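PDB 2IPI: aclacinomycin-N/aclacinomycin-A oxidase from Streptomyces galilaeus, which oxidises the terminal sugar of aclacinomycin N to give aclacinomycin A and then converts this to aclacinomycin Y, using bicovalently bound FAD and molecular oxygen. Local coordinates for residues 156-161 and 223-228. Numbering follows the deposited sequence.
With FAD (flavin-adenine dinucleotide), chain F.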
loop_
_atom_site.group_PDB
_atom_site.type_symbol
_atom_site.label_atom_id
_atom_site.label_comp_id
_atom_site.label_asym_id
_atom_site.label_seq_id
_atom_site.Cartn_x
_atom_site.Cartn_y
_atom_site.Cartn_z
ATOM N N GLY A 156 -4.079 7.855 -3.621
ATOM C CA GLY A 156 -4.247 7.353 -2.254
ATOM C C GLY A 156 -3.194 6.313 -1.919
ATOM O O GLY A 156 -3.292 5.674 -0.863
ATOM N N HIS A 157 -2.220 6.164 -2.813
ATOM C CA HIS A 157 -1.111 5.240 -2.669
ATOM C C HIS A 157 0.097 5.926 -2.065
ATOM O O HIS A 157 0.766 5.386 -1.172
ATOM C CB HIS A 157 -0.742 4.638 -4.030
ATOM C CG HIS A 157 0.506 3.813 -4.043
ATOM N ND1 HIS A 157 0.521 2.493 -3.645
ATOM C CD2 HIS A 157 1.777 4.102 -4.417
ATOM C CE1 HIS A 157 1.743 2.010 -3.770
ATOM N NE2 HIS A 157 2.530 2.968 -4.232
ATOM N N VAL A 158 0.426 7.141 -2.544
ATOM C CA VAL A 158 1.699 7.670 -2.053
ATOM C C VAL A 158 1.589 8.261 -0.653
ATOM O O VAL A 158 2.468 8.089 0.200
ATOM C CB VAL A 158 2.254 8.724 -3.030
ATOM C CG1 VAL A 158 3.419 9.446 -2.394
ATOM C CG2 VAL A 158 2.656 8.096 -4.364
ATOM N N LEU A 159 0.516 8.971 -0.328
ATOM C CA LEU A 159 0.444 9.641 0.974
ATOM C C LEU A 159 0.343 8.691 2.165
ATOM O O LEU A 159 0.483 9.136 3.315
ATOM C CB LEU A 159 -0.717 10.637 0.993
ATOM C CG LEU A 159 -2.092 10.305 0.447
ATOM C CD1 LEU A 159 -2.394 8.819 0.332
ATOM C CD2 LEU A 159 -3.173 10.967 1.321
ATOM N N GLY A 160 0.099 7.413 1.894
ATOM C CA GLY A 160 0.117 6.401 2.917
ATOM C C GLY A 160 1.335 5.512 2.833
ATOM O O GLY A 160 1.463 4.520 3.552
ATOM N N GLY A 161 2.260 5.854 1.947
ATOM C CA GLY A 161 3.532 5.220 1.818
ATOM C C GLY A 161 3.584 3.870 1.166
ATOM O O GLY A 161 4.402 3.068 1.618
ATOM N N THR A 223 -3.506 17.539 -5.225
ATOM C CA THR A 223 -3.763 17.882 -6.614
ATOM C C THR A 223 -2.518 17.635 -7.475
ATOM O O THR A 223 -2.615 17.635 -8.707
ATOM C CB THR A 223 -4.197 19.353 -6.736
ATOM O OG1 THR A 223 -4.233 19.774 -8.105
ATOM C CG2 THR A 223 -3.167 20.246 -6.062
ATOM N N ARG A 224 -1.399 17.410 -6.819
ATOM C CA ARG A 224 -0.113 17.183 -7.458
ATOM C C ARG A 224 0.986 16.836 -6.458
ATOM O O ARG A 224 1.120 17.460 -5.404
ATOM C CB ARG A 224 0.350 18.420 -8.251
ATOM C CG ARG A 224 1.670 18.154 -8.966
ATOM C CD ARG A 224 2.069 19.328 -9.838
ATOM N NE ARG A 224 1.100 19.539 -10.895
ATOM C CZ ARG A 224 0.573 20.646 -11.368
ATOM N NH1 ARG A 224 0.919 21.819 -10.861
ATOM N NH2 ARG A 224 -0.307 20.568 -12.363
ATOM N N TYR A 225 1.804 15.841 -6.777
ATOM C CA TYR A 225 2.910 15.419 -5.952
ATOM C C TYR A 225 4.240 15.726 -6.648
ATOM O O TYR A 225 4.196 15.633 -7.878
ATOM C CB TYR A 225 2.897 13.904 -5.713
ATOM C CG TYR A 225 1.815 13.282 -4.889
ATOM C CD1 TYR A 225 0.626 12.820 -5.436
ATOM C CD2 TYR A 225 2.002 13.145 -3.511
ATOM C CE1 TYR A 225 -0.354 12.250 -4.646
ATOM C CE2 TYR A 225 1.016 12.576 -2.724
ATOM C CZ TYR A 225 -0.150 12.130 -3.288
ATOM O OH TYR A 225 -1.117 11.552 -2.483
ATOM N N TRP A 226 5.272 16.016 -5.903
ATOM C CA TRP A 226 6.616 16.300 -6.387
ATOM C C TRP A 226 7.639 15.317 -5.854
ATOM O O TRP A 226 7.706 15.109 -4.646
ATOM C CB TRP A 226 7.042 17.761 -6.120
ATOM C CG TRP A 226 6.225 18.765 -6.900
ATOM C CD1 TRP A 226 5.035 19.289 -6.466
ATOM C CD2 TRP A 226 6.471 19.380 -8.173
ATOM N NE1 TRP A 226 4.540 20.168 -7.394
ATOM C CE2 TRP A 226 5.400 20.246 -8.461
ATOM C CE3 TRP A 226 7.484 19.274 -9.126
ATOM C CZ2 TRP A 226 5.308 21.003 -9.625
ATOM C CZ3 TRP A 226 7.400 20.026 -10.286
ATOM C CH2 TRP A 226 6.319 20.887 -10.545
ATOM N N PHE A 227 8.417 14.707 -6.752
ATOM C CA PHE A 227 9.443 13.763 -6.325
ATOM C C PHE A 227 10.867 14.169 -6.692
ATOM O O PHE A 227 11.125 14.621 -7.798
ATOM C CB PHE A 227 9.197 12.363 -6.953
ATOM C CG PHE A 227 7.902 11.793 -6.383
ATOM C CD1 PHE A 227 6.714 11.956 -7.068
ATOM C CD2 PHE A 227 7.927 11.131 -5.162
ATOM C CE1 PHE A 227 5.516 11.491 -6.538
ATOM C CE2 PHE A 227 6.730 10.659 -4.639
ATOM C CZ PHE A 227 5.546 10.831 -5.321
ATOM N N ARG A 228 11.750 13.942 -5.729
ATOM C CA ARG A 228 13.178 14.082 -5.850
ATOM C C ARG A 228 13.852 13.361 -4.692
ATOM O O ARG A 228 13.466 13.573 -3.536
ATOM C CB ARG A 228 13.566 15.562 -5.843
ATOM C CG ARG A 228 14.855 15.885 -6.573
ATOM C CD ARG A 228 15.895 16.449 -5.626
ATOM N NE ARG A 228 15.614 17.841 -5.288
ATOM C CZ ARG A 228 14.903 18.284 -4.265
ATOM N NH1 ARG A 228 14.345 17.426 -3.408
ATOM N NH2 ARG A 228 14.731 19.590 -4.074
HETATM P PA FAD F . -8.693 5.330 -3.682
HETATM O O1A FAD F . -9.789 4.546 -3.268
HETATM O O2A FAD F . -9.090 6.319 -4.684
HETATM O O5B FAD F . -8.004 6.035 -2.456
HETATM C C5B FAD F . -7.663 5.365 -1.311
HETATM C C4B FAD F . -7.629 6.326 -0.126
HETATM O O4B FAD F . -6.939 7.487 -0.497
HETATM C C3B FAD F . -9.042 6.815 0.240
HETATM O O3B FAD F . -9.107 7.173 1.573
HETATM C C2B FAD F . -9.203 8.067 -0.604
HETATM O O2B FAD F . -10.151 8.989 -0.139
HETATM C C1B FAD F . -7.781 8.583 -0.565
HETATM N N9A FAD F . -7.454 9.507 -1.670
HETATM C C8A FAD F . -7.613 9.285 -2.980
HETATM N N7A FAD F . -7.193 10.329 -3.679
HETATM C C5A FAD F . -6.783 11.246 -2.802
HETATM C C6A FAD F . -6.246 12.518 -2.949
HETATM N N6A FAD F . -6.021 12.954 -4.129
HETATM N N1A FAD F . -5.902 13.211 -1.876
HETATM C C2A FAD F . -6.059 12.666 -0.692
HETATM N N3A FAD F . -6.550 11.454 -0.513
HETATM C C4A FAD F . -6.925 10.752 -1.540
HETATM N N1 FAD F . -0.071 -0.857 -1.685
HETATM C C2 FAD F . 1.288 -0.903 -1.480
HETATM O O2 FAD F . 1.835 -0.272 -0.685
HETATM N N3 FAD F . 2.025 -1.744 -2.268
HETATM C C4 FAD F . 1.450 -2.531 -3.250
HETATM O O4 FAD F . 2.156 -3.176 -3.971
HETATM C C4X FAD F . 0.071 -2.461 -3.459
HETATM N N5 FAD F . -0.557 -3.231 -4.393
HETATM C C5X FAD F . -1.886 -3.114 -4.641
HETATM C C6 FAD F . -2.486 -3.848 -5.667
HETATM C C7 FAD F . -3.834 -3.756 -5.862
HETATM C C7M FAD F . -4.389 -4.479 -7.046
HETATM C C8 FAD F . -4.607 -2.864 -5.113
HETATM C C8M FAD F . -6.019 -2.549 -5.554
HETATM C C9 FAD F . -3.974 -2.145 -4.125
HETATM C C9A FAD F . -2.638 -2.267 -3.840
HETATM N N10 FAD F . -2.039 -1.545 -2.824
HETATM C C10 FAD F . -0.686 -1.605 -2.663
HETATM C "C1'" FAD F . -2.812 -1.097 -1.628
HETATM C "C2'" FAD F . -3.438 0.296 -1.721
HETATM O "O2'" FAD F . -4.813 0.384 -1.907
HETATM C "C3'" FAD F . -2.766 1.214 -2.714
HETATM O "O3'" FAD F . -1.400 1.340 -2.464
HETATM C "C4'" FAD F . -3.625 2.514 -2.670
HETATM O "O4'" FAD F . -4.349 2.705 -1.522
HETATM C "C5'" FAD F . -4.607 2.797 -3.782
HETATM O "O5'" FAD F . -5.080 4.099 -3.691
HETATM P P FAD F . -6.132 4.528 -4.763
HETATM O O1P FAD F . -5.929 5.875 -5.160
HETATM O O2P FAD F . -6.055 3.618 -5.821
HETATM O O3P FAD F . -7.574 4.306 -4.150
#
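V158 lies over one face of the Y225 ring, its CB 4.0 Å above the ring plane and displaced toward the rim, where CG1 reaches Y225 CE2. The same methyl meets the next ring on this side of the strand quite differently: V158 CG1 sits in the plane of the F227 ring, at its edge, 3.9 Å from F227 CZ. A chi1 of 169°, which places CG1 opposite the backbone N, lets V158 set this one methyl against both rings. Y225 and F227 alternate with W226 along strand 223-227, so both rings leave the same side of the sheet, and W226 turns to the other, where NE1 is hydrogen-bonded to E181. L159 continues the contact at the phenol end: its CG lies 3.3 Å from Y225 OH, a close approach to a hydroxyl whose hydrogen bond goes to the carbonyl of G155. Beyond, L159 CD2 touches the adenine of FAD, 3.9 Å from N3A. The segments belong to the PCMH-type FAD-binding domain, in which G156, H157 and L159 line the cofactor while V158 faces Y225 and F227 on strand 221-227 of the antiparallel sheet. A Schellman motif closes the short helix, with G161 as its positive-phi C-prime residue and G161 N bonded to V158 O. On the cofactor side G156 N donates to FAD O1P at 3.1 Å, and G156 O accepts from the ribityl O4'. H157 turns its ring edge to the ribityl chain, and ND1 shares a short, nearly straight 2.5 Å hydrogen bond with FAD O3'.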